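Local coordinates for protein polymeric immunoglobulin receptor (Mus musculus, PDB 4NOF) that binds polymeric immunoglobulins and probably carries them across epithelia, giving rise to secretory component, and is represented here by its second immunoglobulin-like domain, at residues V12-I17 and D107-A112; V21-P26 and V78-L83; R29-S34 and S100-N105; L38-N43 and G89-Q94. All coordinates share one frame; numbering follows the deposited sequence.

How the interactions relate
From the N terminus, the strand carrying 12-17 pairs with 107-112, the last strand of the domain, so interaction 1 closes the widest loop and the other three contacts nest inside it. Interaction 2 joins 21-26 to 78-83 in the second sheet. It crosses both interaction 3, where the loop residues 29-34 meet 100-105, and interaction 4, where 38-43 pairs with 89-94; interaction 4 is in turn nested inside interaction 3. Interactions 1 and 4 build one sheet and interaction 2 the other, with the Cys25-Cys93 disulfide bonding the two. Interaction 3 ties the loop after 21-26 to the start of strand 102-111, about 26 Å from interaction 1, centre to centre.

Interaction 1: V12-I17 and D107-A112; sequences VYTKDI and DLQVLA
Tyr13 and Leu108 face each other where two strands run in the same direction, and the residues flanking Leu108 grip Tyr13 from both of its backbone polar atoms. Tyr13 N donates to Asp107 O at 2.8 Å, and Gln109 N donates to Tyr13 O at 2.8 Å with an almost straight N-H...O angle of 175°. Two residues on, Lys15 repeats the pattern with Gln109 O and Leu111 N. The last bond, Ile17 N to Leu111 O at 2.9 Å, is more bent, at 154°, as the first strand gives way to the turn. CA-H...O contacts fill in between, such as Val12 CA to Asp107 O at 3.3 Å.

Side chains add less. Thr14 and Gln109 run alongside each other, and the extended Gln109 chain brings OE1 to Thr14 OG1 at 3.5 Å, a weak hydrogen bond. Beyond the strand end, Ile17 holds CG1 anti to its backbone N (chi1 -170°), which carries CD1 to 4.1 Å from Ala112 CB, while its CB lies 4.2 Å from Val110 CG1.

Further out, Tyr13 is positioned by a stack with His11 and by the backbone N-H of Glu24 on the facing sheet, which hydrogen-bonds its OH; Lys15 packs on Val21 and Leu83 and touches a bound N-acetylglucosamine. Parallel pairing of the A' strand with the final G strand is a hallmark of V-set immunoglobulin domains. The strong bonds are all backbone to backbone, so the pairing is held by the main chains, with the weak Thr14-Gln109 bond a minor addition on the exposed face.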
loop_
_atom_site.group_PDB
_atom_site.type_symbol
_atom_site.label_atom_id
_atom_site.label_comp_id
_atom_site.label_asym_id
_atom_site.label_seq_id
_atom_site.Cartn_x
_atom_site.Cartn_y
_atom_site.Cartn_z
ATOM N N VAL A 12 7.248 -6.705 5.512
ATOM C CA VAL A 12 8.206 -6.548 4.438
ATOM C C VAL A 12 7.881 -7.496 3.283
ATOM O O VAL A 12 7.655 -8.689 3.491
ATOM C CB VAL A 12 9.648 -6.846 4.926
ATOM C CG1 VAL A 12 10.636 -6.677 3.793
ATOM C CG2 VAL A 12 10.021 -5.898 6.059
ATOM N N TYR A 13 7.847 -6.944 2.070
ATOM C CA TYR A 13 7.731 -7.674 0.820
ATOM C C TYR A 13 9.028 -7.488 0.014
ATOM O O TYR A 13 9.528 -6.385 -0.123
ATOM C CB TYR A 13 6.568 -7.105 -0.014
ATOM C CG TYR A 13 5.201 -7.259 0.610
ATOM C CD1 TYR A 13 4.684 -6.294 1.442
ATOM C CD2 TYR A 13 4.423 -8.388 0.370
ATOM C CE1 TYR A 13 3.433 -6.417 1.994
ATOM C CE2 TYR A 13 3.161 -8.527 0.934
ATOM C CZ TYR A 13 2.670 -7.530 1.746
ATOM O OH TYR A 13 1.421 -7.648 2.323
ATOM N N THR A 14 9.569 -8.577 -0.534
ATOM C CA THR A 14 10.820 -8.526 -1.270
ATOM C C THR A 14 10.541 -9.104 -2.661
ATOM O O THR A 14 10.052 -10.246 -2.783
ATOM C CB THR A 14 11.919 -9.358 -0.545
ATOM O OG1 THR A 14 12.148 -8.841 0.766
ATOM C CG2 THR A 14 13.232 -9.324 -1.292
ATOM N N LYS A 15 10.766 -8.305 -3.690
ATOM C CA LYS A 15 10.472 -8.692 -5.057
ATOM C C LYS A 15 11.590 -8.268 -6.011
ATOM O O LYS A 15 12.251 -7.260 -5.814
ATOM C CB LYS A 15 9.180 -8.055 -5.525
ATOM C CG LYS A 15 7.922 -8.520 -4.808
ATOM C CD LYS A 15 7.551 -9.970 -5.102
ATOM C CE LYS A 15 6.455 -10.438 -4.163
ATOM N NZ LYS A 15 6.044 -11.845 -4.435
ATOM N N ASP A 16 11.786 -9.051 -7.058
ATOM C CA ASP A 16 12.681 -8.642 -8.146
ATOM C C ASP A 16 12.076 -7.551 -9.026
ATOM O O ASP A 16 10.871 -7.477 -9.222
ATOM C CB ASP A 16 12.974 -9.852 -9.038
ATOM C CG ASP A 16 13.966 -10.806 -8.435
ATOM O OD1 ASP A 16 14.540 -10.527 -7.345
ATOM O OD2 ASP A 16 14.192 -11.848 -9.106
ATOM N N ILE A 17 12.930 -6.701 -9.561
ATOM C CA ILE A 17 12.516 -5.676 -10.486
ATOM C C ILE A 17 11.701 -6.293 -11.630
ATOM O O ILE A 17 11.993 -7.395 -12.091
ATOM C CB ILE A 17 13.736 -4.874 -11.007
ATOM C CG1 ILE A 17 13.285 -3.645 -11.787
ATOM C CG2 ILE A 17 14.664 -5.732 -11.843
ATOM C CD1 ILE A 17 14.383 -2.617 -11.907
ATOM N N ASP A 107 6.814 -2.362 3.915
ATOM C CA ASP A 107 8.107 -2.021 3.324
ATOM C C ASP A 107 8.281 -2.887 2.089
ATOM O O ASP A 107 8.148 -4.114 2.166
ATOM C CB ASP A 107 9.239 -2.293 4.325
ATOM C CG ASP A 107 10.549 -1.661 3.957
ATOM O OD1 ASP A 107 10.705 -0.971 2.928
ATOM O OD2 ASP A 107 11.482 -1.826 4.773
ATOM N N LEU A 108 8.466 -2.235 0.943
ATOM C CA LEU A 108 8.732 -2.917 -0.301
ATOM C C LEU A 108 10.220 -2.837 -0.619
ATOM O O LEU A 108 10.791 -1.771 -0.759
ATOM C CB LEU A 108 7.905 -2.304 -1.433
ATOM C CG LEU A 108 8.057 -3.001 -2.771
ATOM C CD1 LEU A 108 7.704 -4.479 -2.672
ATOM C CD2 LEU A 108 7.178 -2.292 -3.799
ATOM N N GLN A 109 10.855 -3.994 -0.694
ATOM C CA GLN A 109 12.234 -4.097 -1.139
ATOM C C GLN A 109 12.207 -4.631 -2.561
ATOM O O GLN A 109 11.603 -5.683 -2.833
ATOM C CB GLN A 109 13.017 -5.024 -0.192
ATOM C CG GLN A 109 14.448 -5.276 -0.673
ATOM C CD GLN A 109 15.247 -6.117 0.326
ATOM O OE1 GLN A 109 15.222 -7.350 0.284
ATOM N NE2 GLN A 109 15.929 -5.443 1.231
ATOM N N VAL A 110 12.780 -3.867 -3.469
ATOM C CA VAL A 110 12.876 -4.213 -4.865
ATOM C C VAL A 110 14.344 -4.499 -5.184
ATOM O O VAL A 110 15.220 -3.652 -5.032
ATOM C CB VAL A 110 12.337 -3.109 -5.792
ATOM C CG1 VAL A 110 12.424 -3.563 -7.254
ATOM C CG2 VAL A 110 10.902 -2.734 -5.439
ATOM N N LEU A 111 14.604 -5.695 -5.644
ATOM C CA LEU A 111 15.976 -6.087 -5.979
ATOM C C LEU A 111 16.236 -5.765 -7.449
ATOM O O LEU A 111 15.520 -6.222 -8.333
ATOM C CB LEU A 111 16.180 -7.561 -5.692
ATOM C CG LEU A 111 16.394 -7.955 -4.222
ATOM C CD1 LEU A 111 15.140 -7.910 -3.387
ATOM C CD2 LEU A 111 16.986 -9.347 -4.180
ATOM N N ALA A 112 17.248 -4.966 -7.674
ATOM C CA ALA A 112 17.504 -4.389 -8.983
ATOM C C ALA A 112 18.973 -4.564 -9.366
ATOM O O ALA A 112 19.797 -4.712 -8.510
ATOM C CB ALA A 112 17.134 -2.937 -8.928
#

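Interaction 2: V21-P26 and V78-L83; sequences VTIECP and VNISHL
Val21 and Ile80 exchange a pair of backbone hydrogen bonds, Val21 N to Ile80 O at 2.9 Å and Ile80 N to Val21 O at 2.8 Å, in the antiparallel pairing of the B and E strands of the immunoglobulin sandwich. Ile23 and Val78 form the next hydrogen-bonded pair, with Ile23 N to Val78 O at 2.8 Å and Val78 N to Ile23 O at 3.0 Å. Between them Thr22 and Asn79 make a non-hydrogen-bonded pair, yet their side chains supply a bond of their own. Asn79 ND2 donates to Thr22 OG1 at 2.9 Å; the hydroxyl oxygen lies close to the plane of the amide, and the two side chains stand roughly perpendicular. The same ND2 also bonds Asn20 OD1, and these two partners fix how the amide is turned.

On the other face, Val21, Ile23, Val78 and Ile80 look into the core between the sheets. Nearby, Cys25 forms the disulfide to Cys93 of the opposite sheet. Val21 places CG1 between its backbone N and carbonyl carbon (chi1 61°), the branch that touches Leu83 CD1 at 4.1 Å as well as Ile80. Leu83, beyond the end of the E strand, packs over the beginning of B and also touches Leu108 of the facing sheet. Ile23 and Ile80 meet obliquely, methyl against methyl, with CD1 of Ile23 4.0 Å from CD1 of Ile80.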
loop_
_atom_site.group_PDB
_atom_site.type_symbol
_atom_site.label_atom_id
_atom_site.label_comp_id
_atom_site.label_asym_id
_atom_site.label_seq_id
_atom_site.Cartn_x
_atom_site.Cartn_y
_atom_site.Cartn_z
ATOM N N VAL A 21 3.618 -7.228 -6.873
ATOM C CA VAL A 21 3.401 -7.496 -5.472
ATOM C C VAL A 21 1.953 -7.222 -5.144
ATOM O O VAL A 21 1.373 -6.256 -5.653
ATOM C CB VAL A 21 4.332 -6.659 -4.553
ATOM C CG1 VAL A 21 4.118 -5.148 -4.701
ATOM C CG2 VAL A 21 4.166 -7.073 -3.116
ATOM N N THR A 22 1.384 -8.067 -4.299
ATOM C CA THR A 22 0.072 -7.821 -3.733
ATOM C C THR A 22 0.231 -7.473 -2.270
ATOM O O THR A 22 0.587 -8.314 -1.446
ATOM C CB THR A 22 -0.875 -9.027 -3.883
ATOM O OG1 THR A 22 -1.040 -9.299 -5.278
ATOM C CG2 THR A 22 -2.240 -8.700 -3.244
ATOM N N ILE A 23 -0.029 -6.207 -1.939
ATOM C CA ILE A 23 0.072 -5.686 -0.567
ATOM C C ILE A 23 -1.265 -5.905 0.150
ATOM O O ILE A 23 -2.301 -5.548 -0.375
ATOM C CB ILE A 23 0.402 -4.172 -0.586
ATOM C CG1 ILE A 23 1.756 -3.923 -1.249
ATOM C CG2 ILE A 23 0.361 -3.577 0.827
ATOM C CD1 ILE A 23 2.042 -2.466 -1.542
ATOM N N GLU A 24 -1.214 -6.495 1.335
ATOM C CA GLU A 24 -2.365 -6.745 2.177
ATOM C C GLU A 24 -2.546 -5.629 3.201
ATOM O O GLU A 24 -1.621 -5.318 3.990
ATOM C CB GLU A 24 -2.189 -8.070 2.915
ATOM C CG GLU A 24 -3.432 -8.480 3.688
ATOM C CD GLU A 24 -3.358 -9.918 4.195
ATOM O OE1 GLU A 24 -3.168 -10.830 3.359
ATOM O OE2 GLU A 24 -3.504 -10.122 5.418
ATOM N N CYS A 25 -3.738 -5.050 3.232
ATOM C CA CYS A 25 -4.060 -3.928 4.113
ATOM C C CYS A 25 -5.233 -4.313 5.022
ATOM O O CYS A 25 -6.400 -4.154 4.635
ATOM C CB CYS A 25 -4.454 -2.710 3.278
ATOM S SG CYS A 25 -3.090 -2.082 2.253
ATOM N N PRO A 26 -4.933 -4.815 6.222
ATOM C CA PRO A 26 -5.990 -5.148 7.182
ATOM C C PRO A 26 -6.633 -3.941 7.830
ATOM O O PRO A 26 -6.002 -2.910 7.994
ATOM C CB PRO A 26 -5.272 -5.985 8.269
ATOM C CG PRO A 26 -3.822 -5.964 7.947
ATOM C CD PRO A 26 -3.580 -5.093 6.741
ATOM N N VAL A 78 -3.768 -4.052 -2.517
ATOM C CA VAL A 78 -3.253 -3.270 -3.635
ATOM C C VAL A 78 -2.201 -4.052 -4.391
ATOM O O VAL A 78 -1.185 -4.449 -3.822
ATOM C CB VAL A 78 -2.660 -1.921 -3.176
ATOM C CG1 VAL A 78 -2.136 -1.155 -4.370
ATOM C CG2 VAL A 78 -3.721 -1.108 -2.438
ATOM N N ASN A 79 -2.473 -4.338 -5.661
ATOM C CA ASN A 79 -1.483 -4.982 -6.487
ATOM C C ASN A 79 -0.721 -3.920 -7.200
ATOM O O ASN A 79 -1.317 -3.037 -7.784
ATOM C CB ASN A 79 -2.091 -5.955 -7.505
ATOM C CG ASN A 79 -1.009 -6.734 -8.254
ATOM O OD1 ASN A 79 -0.649 -6.357 -9.347
ATOM N ND2 ASN A 79 -0.433 -7.745 -7.623
ATOM N N ILE A 80 0.603 -3.991 -7.148
ATOM C CA ILE A 80 1.435 -3.130 -7.961
ATOM C C ILE A 80 2.266 -3.982 -8.886
ATOM O O ILE A 80 3.019 -4.844 -8.430
ATOM C CB ILE A 80 2.363 -2.214 -7.120
ATOM C CG1 ILE A 80 1.565 -1.371 -6.124
ATOM C CG2 ILE A 80 3.167 -1.293 -8.016
ATOM C CD1 ILE A 80 2.416 -0.739 -5.077
ATOM N N SER A 81 2.102 -3.749 -10.178
ATOM C CA SER A 81 2.841 -4.525 -11.187
ATOM C C SER A 81 4.020 -3.750 -11.794
ATOM O O SER A 81 4.161 -2.554 -11.614
ATOM C CB SER A 81 1.887 -4.963 -12.282
ATOM O OG SER A 81 1.340 -3.855 -12.947
ATOM N N HIS A 82 4.856 -4.464 -12.543
ATOM C CA HIS A 82 5.994 -3.864 -13.233
ATOM C C HIS A 82 6.850 -3.043 -12.281
ATOM O O HIS A 82 7.175 -1.889 -12.533
ATOM C CB HIS A 82 5.499 -2.997 -14.404
ATOM C CG HIS A 82 4.710 -3.772 -15.416
ATOM N ND1 HIS A 82 3.378 -3.525 -15.674
ATOM C CD2 HIS A 82 5.049 -4.835 -16.184
ATOM C CE1 HIS A 82 2.939 -4.385 -16.579
ATOM N NE2 HIS A 82 3.931 -5.193 -16.902
ATOM N N LEU A 83 7.214 -3.655 -11.162
ATOM C CA LEU A 83 7.964 -2.943 -10.138
ATOM C C LEU A 83 9.266 -2.343 -10.642
ATOM O O LEU A 83 9.982 -2.982 -11.430
ATOM C CB LEU A 83 8.251 -3.861 -8.980
ATOM C CG LEU A 83 7.013 -4.237 -8.161
ATOM C CD1 LEU A 83 7.309 -5.429 -7.263
ATOM C CD2 LEU A 83 6.561 -3.051 -7.337
#

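Interaction 3: R29-S34 and S100-N105; sequences RENAPS and SADKKN
Direct hydrogen bonds between Asn31 and the pair Ser100 and Asp102 carry this contact. Asn31 ND2 gives one bond to the backbone at Ser100 O, 2.9 Å away, and another to Asp102 OD2 at 2.8 Å; both acceptors lie close to the plane of the amide. The carboxylate is turned almost perpendicular to that amide, 84° between the planes, and OD2 is approached from above its own plane. Asp102 OD2 also receives the backbone N-H of Lys28, so two donors hold this one oxygen. Asn31 CG stands anti to the carbonyl carbon, next to the backbone N (chi1 -74°), which sends the amide across to 100-105.

Water provides two bridges. One molecule donates to Glu30 OE1 at 2.7 Å and to Asp102 OD1 at 2.6 Å, spanning two carboxylates whose OE1 and OD1 are 4.9 Å apart. The other donates to Asn31 OD1 at 2.6 Å and also hydrogen-bonds Ser100 OG.

Within the loop, Ser34 OG donates to a lone pair of Asn31 OD1, across the type I turn that runs from Asn31 to Ser34. Van der Waals contact is slight: Glu30 OE2 lies 3.6 Å from Ser100 CB.

The contact joins the B-C loop, the CDR1-like loop of a V-set domain, to the end of the CDR3-like F-G loop and the first residue of the G strand. With both ends of its buried amide bonded, Asn31 is held in a defined rotation, and the bridging water probably eases the repulsion between the neighbouring acids Glu30 and Asp102.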
loop_
_atom_site.group_PDB
_atom_site.type_symbol
_atom_site.label_atom_id
_atom_site.label_comp_id
_atom_site.label_asym_id
_atom_site.label_seq_id
_atom_site.Cartn_x
_atom_site.Cartn_y
_atom_site.Cartn_z
ATOM N N ARG A 29 -13.790 -3.404 11.590
ATOM C CA ARG A 29 -15.177 -3.124 11.192
ATOM C C ARG A 29 -15.564 -1.642 11.233
ATOM O O ARG A 29 -16.224 -1.153 10.320
ATOM C CB ARG A 29 -16.140 -3.977 12.047
ATOM C CG ARG A 29 -17.547 -4.076 11.486
ATOM C CD ARG A 29 -18.407 -5.011 12.320
ATOM N NE ARG A 29 -18.754 -4.431 13.623
ATOM C CZ ARG A 29 -18.130 -4.675 14.777
ATOM N NH1 ARG A 29 -17.088 -5.506 14.842
ATOM N NH2 ARG A 29 -18.558 -4.079 15.888
ATOM N N GLU A 30 -15.089 -0.916 12.251
ATOM C CA GLU A 30 -15.332 0.515 12.406
ATOM C C GLU A 30 -15.045 1.332 11.117
ATOM O O GLU A 30 -15.699 2.337 10.845
ATOM C CB GLU A 30 -14.488 1.033 13.611
ATOM C CG GLU A 30 -13.935 2.447 13.508
ATOM C CD GLU A 30 -13.166 2.886 14.753
ATOM O OE1 GLU A 30 -12.223 2.187 15.179
ATOM O OE2 GLU A 30 -13.500 3.953 15.299
ATOM N N ASN A 31 -14.082 0.873 10.320
ATOM C CA ASN A 31 -13.663 1.590 9.119
ATOM C C ASN A 31 -14.070 0.970 7.794
ATOM O O ASN A 31 -13.687 1.468 6.731
ATOM C CB ASN A 31 -12.141 1.801 9.159
ATOM C CG ASN A 31 -11.761 2.876 10.144
ATOM O OD1 ASN A 31 -12.209 4.009 10.018
ATOM N ND2 ASN A 31 -10.995 2.525 11.144
ATOM N N ALA A 32 -14.916 -0.061 7.854
ATOM C CA ALA A 32 -15.426 -0.737 6.663
ATOM C C ALA A 32 -16.094 0.208 5.666
ATOM O O ALA A 32 -15.858 0.075 4.471
ATOM C CB ALA A 32 -16.340 -1.907 7.041
ATOM N N PRO A 33 -16.873 1.208 6.132
ATOM C CA PRO A 33 -17.449 2.161 5.177
ATOM C C PRO A 33 -16.520 3.288 4.659
ATOM O O PRO A 33 -16.918 3.998 3.749
ATOM C CB PRO A 33 -18.604 2.823 5.973
ATOM C CG PRO A 33 -18.655 2.158 7.294
ATOM C CD PRO A 33 -17.379 1.419 7.501
ATOM N N SER A 34 -15.315 3.416 5.220
ATOM C CA SER A 34 -14.446 4.547 4.981
ATOM C C SER A 34 -13.551 4.344 3.749
ATOM O O SER A 34 -13.437 3.257 3.217
ATOM C CB SER A 34 -13.517 4.785 6.170
ATOM O OG SER A 34 -14.111 4.569 7.445
ATOM N N SER A 100 -8.836 7.643 14.285
ATOM C CA SER A 100 -9.432 6.303 14.369
ATOM C C SER A 100 -9.189 5.443 13.114
ATOM O O SER A 100 -9.731 4.344 13.000
ATOM C CB SER A 100 -10.932 6.422 14.558
ATOM O OG SER A 100 -11.428 7.277 13.567
ATOM N N ALA A 101 -8.371 5.939 12.199
ATOM C CA ALA A 101 -8.062 5.162 10.983
ATOM C C ALA A 101 -7.264 3.899 11.302
ATOM O O ALA A 101 -6.439 3.879 12.214
ATOM C CB ALA A 101 -7.328 6.030 9.981
ATOM N N ASP A 102 -7.515 2.824 10.565
ATOM C CA ASP A 102 -6.707 1.622 10.711
ATOM C C ASP A 102 -5.543 1.730 9.729
ATOM O O ASP A 102 -5.777 1.931 8.537
ATOM C CB ASP A 102 -7.541 0.375 10.439
ATOM C CG ASP A 102 -8.695 0.202 11.427
ATOM O OD1 ASP A 102 -8.481 0.350 12.659
ATOM O OD2 ASP A 102 -9.826 -0.067 10.971
ATOM N N LYS A 103 -4.312 1.605 10.236
ATOM C CA LYS A 103 -3.111 1.782 9.418
ATOM C C LYS A 103 -2.274 0.531 9.506
ATOM O O LYS A 103 -2.279 -0.179 10.534
ATOM C CB LYS A 103 -2.298 2.994 9.870
ATOM C CG LYS A 103 -2.959 4.335 9.673
ATOM C CD LYS A 103 -2.076 5.405 10.291
ATOM C CE LYS A 103 -2.738 6.756 10.285
ATOM N NZ LYS A 103 -1.781 7.818 10.697
ATOM N N LYS A 104 -1.581 0.213 8.419
ATOM C CA LYS A 104 -0.639 -0.889 8.393
ATOM C C LYS A 104 0.632 -0.401 7.689
ATOM O O LYS A 104 0.572 0.114 6.553
ATOM C CB LYS A 104 -1.216 -2.099 7.651
ATOM C CG LYS A 104 -0.257 -3.286 7.455
ATOM C CD LYS A 104 0.095 -3.961 8.756
ATOM C CE LYS A 104 1.232 -4.943 8.546
ATOM N NZ LYS A 104 1.626 -5.608 9.828
ATOM N N ASN A 105 1.769 -0.560 8.359
ATOM C CA ASN A 105 3.040 -0.235 7.773
ATOM C C ASN A 105 3.558 -1.387 6.881
ATOM O O ASN A 105 3.577 -2.543 7.303
ATOM C CB ASN A 105 4.075 0.075 8.883
ATOM C CG ASN A 105 3.726 1.329 9.652
ATOM O OD1 ASN A 105 3.555 2.396 9.062
ATOM N ND2 ASN A 105 3.619 1.208 10.957
HETATM O O HOH W 1 -10.454 0.378 14.281
HETATM O O HOH W 2 -11.729 6.462 10.829
#

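Interaction 4: L38-N43 and G89-Q94; sequences LCKKTN and GLYICQ
Lys40 lays its aliphatic chain over one face of the Tyr91 ring, and this is the tight half of the contact between the C and F strands. Lys40 CG sits 4.1 Å from the ring centroid, a CH-pi contact 14° off the normal, reached because CG is anti to the backbone N (chi1 -171°). CE runs on to 3.6 Å from Tyr91 OH, which bonds Asp87 O as in the tyrosine corner of immunoglobulin domains, and also Tyr60. Leu38 CD2 touches Tyr91 CD2 at 3.9 Å, while Leu38 CD1 lies 4.1 Å from Cys93 SG. Between these groups Cys39 and Ile92 form an antiparallel hydrogen-bonded pair, with Ile92 N to Cys39 O at 2.9 Å.

The outward face is looser. Lys41 N still bonds Leu90 O at 2.8 Å, but its side chain, with both chi2 and chi3 far from staggered values, merely drapes over Leu90 and brings CE to 3.8 Å from Ile92 CD1. At the strand end a water donates to Lys41 O and Leu90 O and accepts from Lys40 NZ, which also bonds Ala88 O.

The two strands occupy the middle of the sheet. Strand 89-95 is flanked on its far side by strand 102-111, and strand 36-41 by strand 46-51, to which Cys39 is tied through the disulfide with Cys46. Toward the core, Leu38 and Cys93 both rest on Ile23 of strand 21-26 in the facing sheet.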
loop_
_atom_site.group_PDB
_atom_site.type_symbol
_atom_site.label_atom_id
_atom_site.label_comp_id
_atom_site.label_asym_id
_atom_site.label_seq_id
_atom_site.Cartn_x
_atom_site.Cartn_y
_atom_site.Cartn_z
ATOM N N LEU A 38 -3.621 3.574 -0.179
ATOM C CA LEU A 38 -2.208 3.283 0.037
ATOM C C LEU A 38 -1.421 4.537 -0.288
ATOM O O LEU A 38 -1.667 5.184 -1.321
ATOM C CB LEU A 38 -1.743 2.131 -0.864
ATOM C CG LEU A 38 -0.305 1.610 -0.690
ATOM C CD1 LEU A 38 -0.153 0.894 0.639
ATOM C CD2 LEU A 38 0.103 0.712 -1.853
ATOM N N CYS A 39 -0.485 4.888 0.593
ATOM C CA CYS A 39 0.425 5.990 0.321
ATOM C C CYS A 39 1.879 5.578 0.553
ATOM O O CYS A 39 2.162 4.590 1.237
ATOM C CB CYS A 39 0.080 7.211 1.166
ATOM S SG CYS A 39 0.258 7.029 2.946
ATOM N N LYS A 40 2.783 6.343 -0.053
ATOM C CA LYS A 40 4.213 6.046 -0.001
ATOM C C LYS A 40 4.877 7.085 0.876
ATOM O O LYS A 40 4.685 8.286 0.688
ATOM C CB LYS A 40 4.840 6.053 -1.397
ATOM C CG LYS A 40 6.289 5.539 -1.396
ATOM C CD LYS A 40 6.844 5.344 -2.779
ATOM C CE LYS A 40 8.148 4.533 -2.838
ATOM N NZ LYS A 40 9.236 5.164 -2.113
ATOM N N LYS A 41 5.673 6.646 1.822
ATOM C CA LYS A 41 6.384 7.598 2.683
ATOM C C LYS A 41 7.521 8.384 2.023
ATOM O O LYS A 41 8.335 7.856 1.244
ATOM C CB LYS A 41 6.956 6.886 3.882
ATOM C CG LYS A 41 5.904 6.404 4.847
ATOM C CD LYS A 41 6.346 6.574 6.288
ATOM C CE LYS A 41 6.067 5.302 7.072
ATOM N NZ LYS A 41 6.222 5.449 8.540
ATOM N N THR A 42 7.528 9.674 2.337
ATOM C CA THR A 42 8.707 10.538 2.266
ATOM C C THR A 42 8.949 10.931 3.729
ATOM O O THR A 42 8.116 10.622 4.593
ATOM C CB THR A 42 8.457 11.784 1.401
ATOM O OG1 THR A 42 7.659 11.426 0.269
ATOM C CG2 THR A 42 9.776 12.387 0.906
ATOM N N ASN A 43 10.055 11.600 4.038
ATOM C CA ASN A 43 10.445 11.726 5.445
ATOM C C ASN A 43 9.349 12.318 6.348
ATOM O O ASN A 43 9.151 11.828 7.464
ATOM C CB ASN A 43 11.788 12.452 5.614
ATOM C CG ASN A 43 12.451 12.136 6.955
ATOM O OD1 ASN A 43 11.896 12.429 8.015
ATOM N ND2 ASN A 43 13.640 11.536 6.912
ATOM N N GLY A 89 10.533 1.089 -0.839
ATOM C CA GLY A 89 10.479 1.932 0.338
ATOM C C GLY A 89 9.249 1.642 1.181
ATOM O O GLY A 89 8.555 0.630 0.991
ATOM N N LEU A 90 8.997 2.552 2.117
ATOM C CA LEU A 90 7.890 2.401 3.065
ATOM C C LEU A 90 6.597 2.944 2.502
ATOM O O LEU A 90 6.591 3.984 1.840
ATOM C CB LEU A 90 8.174 3.160 4.372
ATOM C CG LEU A 90 9.292 2.541 5.231
ATOM C CD1 LEU A 90 9.732 3.530 6.318
ATOM C CD2 LEU A 90 8.880 1.199 5.806
ATOM N N TYR A 91 5.513 2.221 2.805
ATOM C CA TYR A 91 4.150 2.585 2.458
ATOM C C TYR A 91 3.273 2.428 3.699
ATOM O O TYR A 91 3.614 1.753 4.670
ATOM C CB TYR A 91 3.598 1.671 1.372
ATOM C CG TYR A 91 4.259 1.744 0.011
ATOM C CD1 TYR A 91 5.517 1.180 -0.235
ATOM C CD2 TYR A 91 3.574 2.298 -1.076
ATOM C CE1 TYR A 91 6.065 1.227 -1.484
ATOM C CE2 TYR A 91 4.121 2.314 -2.341
ATOM C CZ TYR A 91 5.376 1.797 -2.543
ATOM O OH TYR A 91 5.919 1.825 -3.842
ATOM N N ILE A 92 2.124 3.075 3.658
ATOM C CA ILE A 92 1.112 2.962 4.702
ATOM C C ILE A 92 -0.228 2.649 4.053
ATOM O O ILE A 92 -0.676 3.385 3.143
ATOM C CB ILE A 92 0.987 4.241 5.582
ATOM C CG1 ILE A 92 2.297 4.563 6.293
ATOM C CG2 ILE A 92 -0.080 4.024 6.623
ATOM C CD1 ILE A 92 2.266 5.906 7.030
ATOM N N CYS A 93 -0.830 1.552 4.497
ATOM C CA CYS A 93 -2.250 1.221 4.210
ATOM C C CYS A 93 -3.091 1.999 5.163
ATOM O O CYS A 93 -2.762 2.043 6.367
ATOM C CB CYS A 93 -2.562 -0.212 4.558
ATOM S SG CYS A 93 -1.694 -1.470 3.653
ATOM N N GLN A 94 -4.192 2.559 4.682
ATOM C CA GLN A 94 -5.128 3.216 5.605
ATOM C C GLN A 94 -6.556 2.893 5.247
ATOM O O GLN A 94 -6.947 2.916 4.067
ATOM C CB GLN A 94 -4.925 4.719 5.593
ATOM C CG GLN A 94 -5.681 5.460 6.693
ATOM C CD GLN A 94 -5.262 6.919 6.835
ATOM O OE1 GLN A 94 -4.107 7.214 7.098
ATOM N NE2 GLN A 94 -6.210 7.834 6.690
HETATM O O HOH W 3 9.033 5.262 0.940
#